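Local coordinates for protein viral interleukin-10 homolog (Human herpesvirus 5, PDB 1LQS) that mimics human interleukin-10, binding the host IL-10 receptor and requiring both its subunits to trigger immunosuppressive signalling that the virus exploits, at residues L31-L42 and Y85-M95. Sequence-based numbering, arbitrary orientation.
Sequences LRVTFHRVKPTL and YPGLKTELHSM
Leu-42 sets one methyl, CD2, over the face of the Tyr-85 ring, 3.5 Å from its centroid and 14° off the normal, a CH-pi contact near the turn leading into helix 89-106. Leu-88 runs alongside Leu-42, the two side chains pointing opposite ways, and the CG2 methyl of Thr-41 meets Leu-88 CD1 tip to tip at 3.9 Å. Met-95 has CG beside its backbone N (chi1 -71°) and an extended chi2 (-173°), which brings SD within 4.0 Å of Phe-35 CB. SD also lies at the edge of the Phe-35 ring, near its plane; the bend at chi3 then turns CE to Val-38 CG1. Thr-34 divides its branches: the methyl, opposite the backbone N, packs against Met-95 CG and Glu-91, while OG1 shares a water with Ser-94 OG. Arg-37 NH1 stays 4.4 Å from Glu-91 OE1, too far for a salt bridge. Met-95 also touches Phe-78 of helix 62-84, and Leu-139 of the second subunit packs on Leu-42, as suits the intertwined IL-10 dimer. With no direct hydrogen bond across, the pairing of helix 31-42 with helix 89-95 and the turn before it rests on side-chain fit, water joining the two hydroxyls.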
# COMPACT_ATOMS: atom_id res chain seq x y z
N LEU C 31 25.41 8.19 13.29
CA LEU C 31 25.86 7.59 12.04
C LEU C 31 26.33 8.66 11.09
O LEU C 31 27.42 8.59 10.51
CB LEU C 31 24.75 6.75 11.39
CG LEU C 31 24.41 5.47 12.17
CD1 LEU C 31 23.06 4.87 11.70
CD2 LEU C 31 25.54 4.49 11.99
N ARG C 32 25.49 9.68 10.92
CA ARG C 32 25.85 10.78 10.05
C ARG C 32 27.06 11.58 10.54
O ARG C 32 27.78 12.13 9.71
CB ARG C 32 24.63 11.68 9.83
CG ARG C 32 23.71 11.18 8.73
CD ARG C 32 22.24 11.50 8.97
NE ARG C 32 21.48 11.43 7.73
CZ ARG C 32 20.17 11.58 7.63
NH1 ARG C 32 19.45 11.81 8.72
NH2 ARG C 32 19.57 11.56 6.44
N VAL C 33 27.31 11.66 11.85
CA VAL C 33 28.48 12.42 12.28
C VAL C 33 29.74 11.59 12.09
O VAL C 33 30.76 12.12 11.65
CB VAL C 33 28.44 12.94 13.77
CG1 VAL C 33 27.25 13.88 13.98
CG2 VAL C 33 28.41 11.78 14.74
N THR C 34 29.70 10.29 12.42
CA THR C 34 30.86 9.43 12.23
C THR C 34 31.14 9.36 10.73
O THR C 34 32.29 9.39 10.29
CB THR C 34 30.64 7.97 12.74
OG1 THR C 34 30.46 7.95 14.16
CG2 THR C 34 31.84 7.10 12.37
N PHE C 35 30.08 9.28 9.95
CA PHE C 35 30.24 9.18 8.51
C PHE C 35 30.92 10.39 7.90
O PHE C 35 31.69 10.27 6.96
CB PHE C 35 28.90 9.00 7.82
CG PHE C 35 29.02 8.81 6.33
CD1 PHE C 35 29.54 7.62 5.81
CD2 PHE C 35 28.67 9.83 5.46
CE1 PHE C 35 29.72 7.45 4.46
CE2 PHE C 35 28.85 9.68 4.09
CZ PHE C 35 29.37 8.48 3.58
N HIS C 36 30.59 11.57 8.41
CA HIS C 36 31.15 12.80 7.88
C HIS C 36 32.68 12.83 8.00
O HIS C 36 33.37 13.34 7.13
CB HIS C 36 30.54 14.01 8.60
CG HIS C 36 31.16 15.32 8.22
ND1 HIS C 36 30.92 15.93 7.01
CD2 HIS C 36 32.05 16.11 8.87
CE1 HIS C 36 31.64 17.04 6.92
NE2 HIS C 36 32.33 17.17 8.04
N ARG C 37 33.21 12.26 9.08
CA ARG C 37 34.65 12.28 9.29
C ARG C 37 35.46 11.47 8.29
O ARG C 37 36.58 11.84 7.94
CB ARG C 37 34.99 11.76 10.69
CG ARG C 37 34.34 12.52 11.82
CD ARG C 37 35.12 12.29 13.10
NE ARG C 37 35.11 10.89 13.53
CZ ARG C 37 34.17 10.38 14.32
NH1 ARG C 37 34.22 9.09 14.67
NH2 ARG C 37 33.20 11.16 14.77
N VAL C 38 34.88 10.37 7.83
CA VAL C 38 35.55 9.46 6.93
C VAL C 38 34.99 9.53 5.51
O VAL C 38 35.41 8.77 4.62
CB VAL C 38 35.41 8.02 7.49
CG1 VAL C 38 33.94 7.66 7.68
CG2 VAL C 38 36.07 7.02 6.56
N LYS C 39 34.07 10.46 5.30
CA LYS C 39 33.41 10.63 4.00
C LYS C 39 34.38 10.79 2.83
O LYS C 39 34.23 10.13 1.79
CB LYS C 39 32.46 11.83 4.08
CG LYS C 39 31.41 11.90 2.99
CD LYS C 39 30.53 13.13 3.22
CE LYS C 39 29.46 13.24 2.17
NZ LYS C 39 28.99 14.64 2.08
N PRO C 40 35.38 11.67 2.97
CA PRO C 40 36.32 11.83 1.85
C PRO C 40 37.10 10.57 1.47
O PRO C 40 37.46 10.39 0.31
CB PRO C 40 37.20 13.01 2.29
CG PRO C 40 37.00 13.10 3.76
CD PRO C 40 35.56 12.75 3.96
N THR C 41 37.37 9.69 2.43
CA THR C 41 38.07 8.45 2.11
C THR C 41 37.12 7.52 1.34
O THR C 41 37.40 7.14 0.20
CB THR C 41 38.55 7.72 3.37
OG1 THR C 41 39.57 8.49 4.02
CG2 THR C 41 39.10 6.34 3.01
N LEU C 42 36.00 7.17 1.96
CA LEU C 42 35.02 6.27 1.35
C LEU C 42 34.48 6.74 0.02
O LEU C 42 34.04 5.92 -0.78
CB LEU C 42 33.84 6.01 2.29
CG LEU C 42 34.14 5.35 3.64
CD1 LEU C 42 32.85 4.95 4.33
CD2 LEU C 42 35.02 4.14 3.43
N TYR C 85 39.25 -1.12 4.03
CA TYR C 85 39.67 0.11 4.69
C TYR C 85 40.20 -0.15 6.09
O TYR C 85 39.59 0.24 7.08
CB TYR C 85 38.51 1.09 4.76
CG TYR C 85 37.94 1.48 3.42
CD1 TYR C 85 36.73 0.96 2.98
CD2 TYR C 85 38.59 2.41 2.63
CE1 TYR C 85 36.17 1.37 1.78
CE2 TYR C 85 38.04 2.83 1.43
CZ TYR C 85 36.83 2.32 1.01
OH TYR C 85 36.29 2.79 -0.17
N PRO C 86 41.37 -0.80 6.20
CA PRO C 86 41.93 -1.10 7.52
C PRO C 86 42.10 0.11 8.45
O PRO C 86 42.09 -0.05 9.67
CB PRO C 86 43.27 -1.77 7.18
CG PRO C 86 43.66 -1.09 5.93
CD PRO C 86 42.37 -1.03 5.14
N GLY C 87 42.24 1.30 7.88
CA GLY C 87 42.41 2.48 8.71
C GLY C 87 41.14 2.93 9.43
O GLY C 87 41.19 3.34 10.59
N LEU C 88 40.00 2.82 8.75
CA LEU C 88 38.73 3.24 9.31
C LEU C 88 38.02 2.16 10.11
O LEU C 88 36.85 2.31 10.44
CB LEU C 88 37.79 3.67 8.19
CG LEU C 88 38.44 4.27 6.95
CD1 LEU C 88 37.44 4.26 5.82
CD2 LEU C 88 38.94 5.68 7.25
N LYS C 89 38.71 1.07 10.43
CA LYS C 89 38.05 0.00 11.18
C LYS C 89 37.24 0.49 12.37
O LYS C 89 36.12 0.04 12.59
CB LYS C 89 39.06 -1.05 11.65
CG LYS C 89 39.13 -2.26 10.72
CD LYS C 89 39.95 -3.41 11.32
CE LYS C 89 39.25 -4.06 12.51
NZ LYS C 89 39.11 -3.14 13.68
N THR C 90 37.80 1.42 13.13
CA THR C 90 37.12 1.96 14.30
C THR C 90 35.83 2.66 13.90
O THR C 90 34.76 2.35 14.43
CB THR C 90 38.04 2.93 15.02
OG1 THR C 90 39.24 2.23 15.35
CG2 THR C 90 37.38 3.47 16.29
N GLU C 91 35.92 3.60 12.97
CA GLU C 91 34.74 4.32 12.49
C GLU C 91 33.72 3.34 11.93
O GLU C 91 32.52 3.47 12.17
CB GLU C 91 35.12 5.31 11.39
CG GLU C 91 35.79 6.57 11.89
CD GLU C 91 37.25 6.38 12.25
OE1 GLU C 91 37.83 7.35 12.78
OE2 GLU C 91 37.81 5.29 12.00
N LEU C 92 34.19 2.35 11.18
CA LEU C 92 33.32 1.34 10.60
C LEU C 92 32.54 0.59 11.67
O LEU C 92 31.33 0.47 11.57
CB LEU C 92 34.14 0.36 9.76
CG LEU C 92 34.59 0.94 8.41
CD1 LEU C 92 35.56 0.00 7.73
CD2 LEU C 92 33.37 1.18 7.53
N HIS C 93 33.23 0.11 12.70
CA HIS C 93 32.60 -0.63 13.78
C HIS C 93 31.56 0.22 14.52
O HIS C 93 30.49 -0.26 14.86
CB HIS C 93 33.65 -1.12 14.78
CG HIS C 93 34.55 -2.19 14.23
ND1 HIS C 93 35.58 -2.75 14.96
CD2 HIS C 93 34.56 -2.81 13.02
CE1 HIS C 93 36.18 -3.67 14.23
NE2 HIS C 93 35.58 -3.72 13.05
N SER C 94 31.90 1.48 14.76
CA SER C 94 31.01 2.39 15.45
C SER C 94 29.67 2.49 14.71
O SER C 94 28.60 2.43 15.31
CB SER C 94 31.67 3.77 15.53
OG SER C 94 30.75 4.77 15.94
N MET C 95 29.76 2.65 13.39
CA MET C 95 28.57 2.76 12.58
C MET C 95 27.78 1.46 12.56
O MET C 95 26.56 1.49 12.77
CB MET C 95 28.94 3.20 11.14
CG MET C 95 29.42 4.67 11.03
SD MET C 95 29.69 5.36 9.35
CE MET C 95 31.16 4.43 8.85
O HOH W 1 28.16 6.00 14.46